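Local coordinates for type 3A cellulose-binding domain protein (Clostridium thermocellum, PDB 4B9P) that is thought to hold SigI2 inactive as an anti-sigma factor, binding of extracellular polysaccharide to this cellulose-binding family 3 module possibly triggering its release, at residues M130-Q133 with N134-Y137. Numbering follows the deposited sequence. Where two conformers were deposited one is given.
Sequences MYDQ and NSDY. With CA (calcium ion), chain B.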
loop_
_atom_site.group_PDB
_atom_site.type_symbol
_atom_site.label_atom_id
_atom_site.label_comp_id
_atom_site.label_asym_id
_atom_site.label_seq_id
_atom_site.Cartn_x
_atom_site.Cartn_y
_atom_site.Cartn_z
ATOM N N MET A 130 4.078 17.060 -6.619
ATOM C CA MET A 130 5.014 16.767 -5.534
ATOM C C MET A 130 4.244 16.522 -4.235
ATOM O O MET A 130 3.533 17.410 -3.743
ATOM C CB MET A 130 5.968 17.939 -5.361
ATOM C CG MET A 130 7.197 17.599 -4.556
ATOM S SD MET A 130 8.390 16.545 -5.455
ATOM C CE MET A 130 9.266 17.826 -6.385
ATOM N N TYR A 131 4.379 15.313 -3.688
ATOM C CA TYR A 131 3.872 14.962 -2.366
ATOM C C TYR A 131 4.816 15.398 -1.273
ATOM O O TYR A 131 6.047 15.360 -1.451
ATOM C CB TYR A 131 3.782 13.474 -2.252
ATOM C CG TYR A 131 2.708 12.807 -3.085
ATOM C CD1 TYR A 131 1.369 12.967 -2.778
ATOM C CD2 TYR A 131 3.057 11.961 -4.121
ATOM C CE1 TYR A 131 0.392 12.283 -3.505
ATOM C CE2 TYR A 131 2.104 11.258 -4.830
ATOM C CZ TYR A 131 0.780 11.403 -4.499
ATOM O OH TYR A 131 -0.172 10.705 -5.220
ATOM N N ASP A 132 4.258 15.706 -0.084
ATOM C CA ASP A 132 5.023 15.795 1.149
ATOM C C ASP A 132 4.805 14.502 1.914
ATOM O O ASP A 132 3.652 14.204 2.285
ATOM C CB ASP A 132 4.528 16.989 1.963
ATOM C CG ASP A 132 5.151 17.031 3.315
ATOM O OD1 ASP A 132 4.620 16.434 4.289
ATOM O OD2 ASP A 132 6.196 17.696 3.435
ATOM N N GLN A 133 5.872 13.736 2.180
ATOM C CA GLN A 133 5.680 12.406 2.785
ATOM C C GLN A 133 5.601 12.417 4.298
ATOM O O GLN A 133 5.038 11.506 4.871
ATOM C CB GLN A 133 6.789 11.437 2.360
ATOM C CG GLN A 133 6.857 11.231 0.852
ATOM C CD GLN A 133 7.482 9.933 0.459
ATOM O OE1 GLN A 133 6.773 8.921 0.396
ATOM N NE2 GLN A 133 8.798 9.910 0.265
ATOM N N ASN A 134 6.207 13.385 4.969
ATOM C CA ASN A 134 6.196 13.315 6.433
ATOM C C ASN A 134 4.797 13.574 6.995
ATOM O O ASN A 134 4.541 13.228 8.149
ATOM C CB ASN A 134 7.197 14.316 6.993
ATOM C CG ASN A 134 8.619 13.910 6.729
ATOM O OD1 ASN A 134 9.387 14.650 6.129
ATOM N ND2 ASN A 134 8.968 12.716 7.154
ATOM N N SER A 135 3.892 14.081 6.167
ATOM C CA SER A 135 2.481 14.272 6.506
ATOM C C SER A 135 1.645 13.014 6.224
ATOM O O SER A 135 0.415 13.097 6.162
ATOM C CB SER A 135 1.919 15.470 5.714
ATOM O OG SER A 135 2.170 15.315 4.318
ATOM N N ASP A 136 2.299 11.876 5.972
ATOM C CA ASP A 136 1.594 10.648 5.588
ATOM C C ASP A 136 1.674 9.623 6.708
ATOM O O ASP A 136 2.778 9.157 7.042
ATOM C CB ASP A 136 2.181 10.044 4.304
ATOM C CG ASP A 136 2.109 10.999 3.122
ATOM O OD1 ASP A 136 1.334 11.985 3.195
ATOM O OD2 ASP A 136 2.765 10.689 2.107
ATOM N N TYR A 137 0.518 9.230 7.230
ATOM C CA TYR A 137 0.451 8.302 8.356
ATOM C C TYR A 137 1.290 7.065 8.143
ATOM O O TYR A 137 1.989 6.638 9.050
ATOM C CB TYR A 137 -0.994 7.948 8.608
ATOM C CG TYR A 137 -1.211 6.957 9.732
ATOM C CD1 TYR A 137 -1.206 7.390 11.055
ATOM C CD2 TYR A 137 -1.468 5.619 9.477
ATOM C CE1 TYR A 137 -1.449 6.507 12.082
ATOM C CE2 TYR A 137 -1.691 4.713 10.521
ATOM C CZ TYR A 137 -1.701 5.171 11.809
ATOM O OH TYR A 137 -1.905 4.319 12.858
HETATM CA CA CA B . 1.272 14.192 2.204
HETATM O O HOH W 1 4.336 8.463 1.844
HETATM O O HOH W 2 2.047 12.655 0.420
#
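A chi1 of 53° places Ser135 OG over its own backbone, facing both Asp132 and the calcium ion, while Asp132 holds CG anti to its N (chi1 173°), which brings OD1 to Ser135. Ser135 OG donates to Asp132 OD1 at 2.7 Å, on the anti lone pair, the one turned away from OD2. The same OD1 receives a weak, bent bond from Ser135 N at 3.1 Å, so this carboxylate oxygen holds the hydroxyl firmly and the amide only weakly. The chain folds back here in a type I beta turn from Gln133 to Asp136, closed by Asp136 N to Gln133 O at 3.0 Å. This fold gathers three calcium ligands from five consecutive residues: Asp132 O, Ser135 OG at 2.6 Å from the ion, and Asp136 OD1 at 2.4 Å. Asp132 thus serves the metal through its backbone, and its carboxylate acts in the second shell, probably orienting the Ser135 hydroxyl so that an oxygen lone pair faces the ion. Asp136 OD2 accepts from two waters; one of them is itself a calcium ligand, and the other also donates to Gln133 OE1. Gln133 NE2 donates to Thr17 O and Ile15 O. Thr49 and Asp51, which follow strand 42-48, complete the protein share of the calcium site. The turn leaves strand 131-132, paired antiparallel with strand 19-20, and the ion ties the loop leading toward strand 147-148 to the end of strand 42-48.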